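Long-range contact in Sso-CP2 metallo-carboxypetidase (Sulfolobus solfataricus, PDB 4MMO), which probably acts as a zinc-dependent carboxypeptidase of the M20 family, removing residues from the C-terminal end of peptides: residues G181-D195 with I299-L312. Residues are numbered along the deposited sequence; the frame is centred on the assembly and turned at random.
Sequences GLLYVELVLDYGTKD and IVPHRAFAKLDFRL. With SO4 (sulfate ion), chain D.
Leu183 CD2 lies 4.0 Å from Phe310 CD1, the two side chains pointing the same way on the buried face of an antiparallel strand pair. Residues 181-190 and 303-312 run at 165° to each other. Ten backbone hydrogen bonds join them, two at each hydrogen-bonded pair from Gly181-Leu312 to Leu189-Ala304. On this tight face Val185 CG2 comes to the edge of the Phe310 ring, and Leu187 CD1 lies 4.1 Å from Leu308 CD1.

The other face is more polar. Arg311 is buried there, with Leu182 CD1 over one guanidinium face. Its NH2 bonds Ser198 OG of the second subunit, and its NH1 a sulfate, probably from the crystallisation liquor. The solvent side lies further along, at exposed Arg303 and partly exposed Glu186. Glu186 makes no salt bridge with Lys307, whose NZ bonds Gly295 O of the second subunit. Arg303 CG is anti to the backbone N (chi1 -162°) and the chain runs extended to NE, which puts NH1 2.6 Å from Asp190 OD2 in a salt bridge. Val188 CG1 covers one guanidinium face.

At the turn, His302 ND1 donates to Asp190 OD1 at 3.0 Å. The donor stands above the carboxylate plane. Asp195 OD1 accepts His302 N at 3.2 Å. Thr193 O and Lys194 N lie over one face of the His302 ring. With an alanine at His302, Asp190 OD1 would probably lose its ring donor, and residues 193-194 the ring face they lie over.

The pair forms the middle of the antiparallel sheet in the M20 dimerisation domain. Strand 337-348 flanks residues 181-190, and strand 283-290 flanks residues 303-312. Helix 207-218 covers the apolar face through Leu211 and Leu218.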
loop_
_atom_site.group_PDB
_atom_site.type_symbol
_atom_site.label_atom_id
_atom_site.label_comp_id
_atom_site.label_asym_id
_atom_site.label_seq_id
_atom_site.Cartn_x
_atom_site.Cartn_y
_atom_site.Cartn_z
ATOM N N GLY A 181 -5.371 -22.834 -10.982
ATOM C CA GLY A 181 -4.667 -23.067 -9.738
ATOM C C GLY A 181 -4.357 -21.750 -9.060
ATOM O O GLY A 181 -4.728 -20.689 -9.563
ATOM N N LEU A 182 -3.663 -21.810 -7.928
ATOM C CA LEU A 182 -3.395 -20.607 -7.157
ATOM C C LEU A 182 -2.152 -20.712 -6.284
ATOM O O LEU A 182 -1.857 -21.764 -5.723
ATOM C CB LEU A 182 -4.608 -20.272 -6.288
ATOM C CG LEU A 182 -4.569 -18.939 -5.540
ATOM C CD1 LEU A 182 -4.370 -17.769 -6.489
ATOM C CD2 LEU A 182 -5.858 -18.768 -4.762
ATOM N N LEU A 183 -1.438 -19.594 -6.179
ATOM C CA LEU A 183 -0.303 -19.456 -5.278
ATOM C C LEU A 183 -0.287 -18.039 -4.710
ATOM O O LEU A 183 -0.020 -17.087 -5.440
ATOM C CB LEU A 183 1.008 -19.730 -6.024
ATOM C CG LEU A 183 2.291 -19.543 -5.204
ATOM C CD1 LEU A 183 2.382 -20.589 -4.104
ATOM C CD2 LEU A 183 3.528 -19.588 -6.090
ATOM N N TYR A 184 -0.595 -17.901 -3.421
ATOM C CA TYR A 184 -0.459 -16.622 -2.729
ATOM C C TYR A 184 0.956 -16.492 -2.194
ATOM O O TYR A 184 1.502 -17.441 -1.634
ATOM C CB TYR A 184 -1.425 -16.502 -1.547
ATOM C CG TYR A 184 -2.878 -16.318 -1.906
ATOM C CD1 TYR A 184 -3.294 -15.230 -2.661
ATOM C CD2 TYR A 184 -3.842 -17.217 -1.460
ATOM C CE1 TYR A 184 -4.627 -15.054 -2.983
ATOM C CE2 TYR A 184 -5.180 -17.046 -1.772
ATOM C CZ TYR A 184 -5.566 -15.962 -2.532
ATOM O OH TYR A 184 -6.896 -15.793 -2.847
ATOM N N VAL A 185 1.540 -15.312 -2.353
ATOM C CA VAL A 185 2.882 -15.051 -1.853
ATOM C C VAL A 185 2.963 -13.655 -1.257
ATOM O O VAL A 185 2.383 -12.706 -1.789
ATOM C CB VAL A 185 3.931 -15.193 -2.970
ATOM C CG1 VAL A 185 5.301 -14.698 -2.511
ATOM C CG2 VAL A 185 4.018 -16.638 -3.420
ATOM N N GLU A 186 3.678 -13.544 -0.144
ATOM C CA GLU A 186 3.983 -12.249 0.446
ATOM C C GLU A 186 5.487 -12.054 0.509
ATOM O O GLU A 186 6.209 -12.913 1.015
ATOM C CB GLU A 186 3.391 -12.128 1.843
ATOM C CG GLU A 186 3.810 -10.844 2.543
ATOM C CD GLU A 186 2.913 -10.487 3.706
ATOM O OE1 GLU A 186 2.514 -11.403 4.458
ATOM O OE2 GLU A 186 2.603 -9.288 3.863
ATOM N N LEU A 187 5.953 -10.931 -0.029
ATOM C CA LEU A 187 7.361 -10.567 0.031
ATOM C C LEU A 187 7.523 -9.470 1.062
ATOM O O LEU A 187 6.732 -8.533 1.094
ATOM C CB LEU A 187 7.852 -10.059 -1.324
ATOM C CG LEU A 187 7.706 -11.006 -2.512
ATOM C CD1 LEU A 187 8.255 -10.350 -3.770
ATOM C CD2 LEU A 187 8.412 -12.326 -2.242
ATOM N N VAL A 188 8.543 -9.591 1.904
ATOM C CA VAL A 188 8.800 -8.600 2.938
ATOM C C VAL A 188 10.275 -8.231 2.983
ATOM O O VAL A 188 11.146 -9.100 2.951
ATOM C CB VAL A 188 8.372 -9.107 4.330
ATOM C CG1 VAL A 188 8.578 -8.023 5.379
ATOM C CG2 VAL A 188 6.915 -9.553 4.313
ATOM N N LEU A 189 10.537 -6.929 3.046
ATOM C CA LEU A 189 11.875 -6.410 3.278
ATOM C C LEU A 189 11.846 -5.618 4.571
ATOM O O LEU A 189 10.909 -4.861 4.818
ATOM C CB LEU A 189 12.320 -5.501 2.130
ATOM C CG LEU A 189 12.434 -6.119 0.739
ATOM C CD1 LEU A 189 12.874 -5.060 -0.259
ATOM C CD2 LEU A 189 13.400 -7.286 0.741
ATOM N N ASP A 190 12.865 -5.809 5.400
ATOM C CA ASP A 190 13.005 -5.050 6.633
ATOM C C ASP A 190 14.482 -4.730 6.821
ATOM O O ASP A 190 15.280 -5.622 7.107
ATOM C CB ASP A 190 12.459 -5.844 7.820
ATOM C CG ASP A 190 12.103 -4.959 8.995
ATOM O OD1 ASP A 190 12.803 -3.948 9.205
ATOM O OD2 ASP A 190 11.118 -5.263 9.701
ATOM N N TYR A 191 14.837 -3.461 6.642
ATOM C CA TYR A 191 16.240 -3.053 6.573
ATOM C C TYR A 191 16.758 -2.426 7.864
ATOM O O TYR A 191 17.961 -2.223 8.016
ATOM C CB TYR A 191 16.445 -2.057 5.427
ATOM C CG TYR A 191 16.459 -2.659 4.037
ATOM C CD1 TYR A 191 16.340 -4.029 3.838
ATOM C CD2 TYR A 191 16.603 -1.847 2.920
ATOM C CE1 TYR A 191 16.358 -4.571 2.563
ATOM C CE2 TYR A 191 16.626 -2.379 1.646
ATOM C CZ TYR A 191 16.503 -3.740 1.471
ATOM O OH TYR A 191 16.526 -4.271 0.200
ATOM N N GLY A 192 15.856 -2.100 8.781
ATOM C CA GLY A 192 16.252 -1.485 10.032
ATOM C C GLY A 192 15.149 -1.546 11.067
ATOM O O GLY A 192 14.087 -2.117 10.819
ATOM N N THR A 193 15.402 -0.946 12.225
ATOM C CA THR A 193 14.466 -1.000 13.338
ATOM C C THR A 193 13.433 0.118 13.274
ATOM O O THR A 193 12.341 -0.009 13.831
ATOM C CB THR A 193 15.204 -0.909 14.685
ATOM O OG1 THR A 193 16.032 0.261 14.703
ATOM C CG2 THR A 193 16.066 -2.142 14.907
ATOM N N LYS A 194 13.774 1.210 12.599
ATOM C CA LYS A 194 12.883 2.365 12.539
ATOM C C LYS A 194 13.038 3.160 11.247
ATOM O O LYS A 194 14.057 3.068 10.560
ATOM C CB LYS A 194 13.139 3.287 13.732
ATOM C CG LYS A 194 14.548 3.856 13.781
ATOM C CD LYS A 194 14.779 4.653 15.055
ATOM C CE LYS A 194 16.235 5.062 15.199
ATOM N NZ LYS A 194 16.692 5.917 14.071
ATOM N N ASP A 195 12.015 3.945 10.930
ATOM C CA ASP A 195 12.076 4.862 9.804
ATOM C C ASP A 195 13.143 5.915 10.070
ATOM O O ASP A 195 13.412 6.264 11.221
ATOM C CB ASP A 195 10.718 5.534 9.586
ATOM C CG ASP A 195 9.631 4.547 9.188
ATOM O OD1 ASP A 195 9.969 3.459 8.676
ATOM O OD2 ASP A 195 8.437 4.863 9.379
ATOM N N ILE A 299 10.627 10.501 4.863
ATOM C CA ILE A 299 11.365 9.442 5.536
ATOM C C ILE A 299 11.943 8.417 4.570
ATOM O O ILE A 299 11.482 8.288 3.439
ATOM C CB ILE A 299 10.461 8.659 6.514
ATOM C CG1 ILE A 299 9.170 8.222 5.815
ATOM C CG2 ILE A 299 10.134 9.497 7.737
ATOM C CD1 ILE A 299 8.475 7.048 6.482
ATOM N N VAL A 300 12.956 7.690 5.029
ATOM C CA VAL A 300 13.317 6.419 4.415
ATOM C C VAL A 300 12.642 5.334 5.247
ATOM O O VAL A 300 13.015 5.131 6.402
ATOM C CB VAL A 300 14.837 6.161 4.419
ATOM C CG1 VAL A 300 15.153 4.872 3.659
ATOM C CG2 VAL A 300 15.582 7.331 3.813
ATOM N N PRO A 301 11.639 4.638 4.677
ATOM C CA PRO A 301 11.008 3.599 5.497
ATOM C C PRO A 301 11.955 2.428 5.698
ATOM O O PRO A 301 12.855 2.238 4.879
ATOM C CB PRO A 301 9.791 3.175 4.661
ATOM C CG PRO A 301 9.632 4.253 3.616
ATOM C CD PRO A 301 11.021 4.714 3.342
ATOM N N HIS A 302 11.772 1.663 6.768
ATOM C CA HIS A 302 12.664 0.539 7.044
ATOM C C HIS A 302 12.055 -0.769 6.556
ATOM O O HIS A 302 12.749 -1.780 6.443
ATOM C CB HIS A 302 12.998 0.464 8.540
ATOM C CG HIS A 302 11.845 0.068 9.405
ATOM N ND1 HIS A 302 11.533 -1.247 9.673
ATOM C CD2 HIS A 302 10.931 0.814 10.070
ATOM C CE1 HIS A 302 10.476 -1.296 10.463
ATOM N NE2 HIS A 302 10.090 -0.058 10.718
ATOM N N ARG A 303 10.763 -0.732 6.243
ATOM C CA ARG A 303 10.021 -1.934 5.890
ATOM C C ARG A 303 9.159 -1.721 4.645
ATOM O O ARG A 303 8.577 -0.653 4.455
ATOM C CB ARG A 303 9.141 -2.343 7.073
ATOM C CG ARG A 303 8.646 -3.775 7.044
ATOM C CD ARG A 303 8.002 -4.139 8.376
ATOM N NE ARG A 303 7.286 -5.411 8.321
ATOM C CZ ARG A 303 7.804 -6.597 8.635
ATOM N NH1 ARG A 303 9.066 -6.708 9.036
ATOM N NH2 ARG A 303 7.051 -7.685 8.545
ATOM N N ALA A 304 9.088 -2.749 3.806
ATOM C CA ALA A 304 8.216 -2.758 2.638
ATOM C C ALA A 304 7.740 -4.182 2.393
ATOM O O ALA A 304 8.523 -5.123 2.499
ATOM C CB ALA A 304 8.955 -2.247 1.412
ATOM N N PHE A 305 6.460 -4.344 2.075
ATOM C CA PHE A 305 5.952 -5.660 1.705
ATOM C C PHE A 305 4.946 -5.608 0.561
ATOM O O PHE A 305 4.288 -4.589 0.331
ATOM C CB PHE A 305 5.355 -6.388 2.917
ATOM C CG PHE A 305 4.190 -5.683 3.544
ATOM C CD1 PHE A 305 4.391 -4.694 4.492
ATOM C CD2 PHE A 305 2.893 -6.022 3.200
ATOM C CE1 PHE A 305 3.318 -4.047 5.078
ATOM C CE2 PHE A 305 1.816 -5.379 3.781
ATOM C CZ PHE A 305 2.029 -4.391 4.723
ATOM N N ALA A 306 4.855 -6.723 -0.156
ATOM C CA ALA A 306 3.945 -6.859 -1.280
ATOM C C ALA A 306 3.284 -8.233 -1.235
ATOM O O ALA A 306 3.866 -9.189 -0.722
ATOM C CB ALA A 306 4.702 -6.681 -2.585
ATOM N N LYS A 307 2.067 -8.317 -1.767
ATOM C CA LYS A 307 1.322 -9.564 -1.825
ATOM C C LYS A 307 0.997 -9.911 -3.273
ATOM O O LYS A 307 0.430 -9.097 -4.005
ATOM C CB LYS A 307 0.036 -9.459 -1.006
ATOM C CG LYS A 307 0.261 -9.489 0.492
ATOM C CD LYS A 307 -1.049 -9.380 1.257
ATOM C CE LYS A 307 -0.804 -9.129 2.739
ATOM N NZ LYS A 307 -1.356 -10.215 3.596
ATOM N N LEU A 308 1.362 -11.125 -3.672
ATOM C CA LEU A 308 1.186 -11.587 -5.043
ATOM C C LEU A 308 0.306 -12.824 -5.072
ATOM O O LEU A 308 0.403 -13.686 -4.195
ATOM C CB LEU A 308 2.538 -11.938 -5.668
ATOM C CG LEU A 308 3.659 -10.906 -5.545
ATOM C CD1 LEU A 308 4.984 -11.525 -5.958
ATOM C CD2 LEU A 308 3.355 -9.683 -6.391
ATOM N N ASP A 309 -0.558 -12.901 -6.078
ATOM C CA ASP A 309 -1.288 -14.125 -6.361
ATOM C C ASP A 309 -1.003 -14.538 -7.800
ATOM O O ASP A 309 -1.034 -13.709 -8.712
ATOM C CB ASP A 309 -2.791 -13.946 -6.110
ATOM C CG ASP A 309 -3.471 -13.103 -7.174
ATOM O OD1 ASP A 309 -3.265 -11.874 -7.184
ATOM O OD2 ASP A 309 -4.224 -13.672 -7.995
ATOM N N PHE A 310 -0.683 -15.817 -7.982
ATOM C CA PHE A 310 -0.461 -16.390 -9.303
ATOM C C PHE A 310 -1.629 -17.309 -9.631
ATOM O O PHE A 310 -1.869 -18.271 -8.908
ATOM C CB PHE A 310 0.818 -17.233 -9.334
ATOM C CG PHE A 310 2.092 -16.456 -9.116
ATOM C CD1 PHE A 310 2.528 -16.150 -7.838
ATOM C CD2 PHE A 310 2.873 -16.069 -10.194
ATOM C CE1 PHE A 310 3.709 -15.452 -7.641
ATOM C CE2 PHE A 310 4.050 -15.374 -10.001
ATOM C CZ PHE A 310 4.470 -15.066 -8.722
ATOM N N ARG A 311 -2.355 -17.019 -10.708
ATOM C CA ARG A 311 -3.386 -17.934 -11.188
ATOM C C ARG A 311 -2.739 -18.881 -12.182
ATOM O O ARG A 311 -2.026 -18.446 -13.085
ATOM C CB ARG A 311 -4.529 -17.178 -11.858
ATOM C CG ARG A 311 -5.199 -16.156 -10.971
ATOM C CD ARG A 311 -6.059 -16.804 -9.907
ATOM N NE ARG A 311 -6.618 -15.796 -9.012
ATOM C CZ ARG A 311 -7.677 -15.980 -8.234
ATOM N NH1 ARG A 311 -8.318 -17.142 -8.230
ATOM N NH2 ARG A 311 -8.102 -14.993 -7.459
ATOM N N LEU A 312 -2.992 -20.173 -12.013
ATOM C CA LEU A 312 -2.296 -21.200 -12.778
ATOM C C LEU A 312 -3.237 -21.995 -13.674
ATOM O O LEU A 312 -4.440 -22.072 -13.424
ATOM C CB LEU A 312 -1.581 -22.146 -11.815
ATOM C CG LEU A 312 -0.634 -21.453 -10.833
ATOM C CD1 LEU A 312 -0.121 -22.436 -9.793
ATOM C CD2 LEU A 312 0.522 -20.806 -11.584
HETATM S S SO4 D . -11.616 -17.398 -6.089
HETATM O O1 SO4 D . -11.108 -16.252 -5.344
HETATM O O2 SO4 D . -12.121 -18.422 -5.159
HETATM O O3 SO4 D . -12.614 -16.849 -7.017
HETATM O O4 SO4 D . -10.550 -18.006 -6.877
#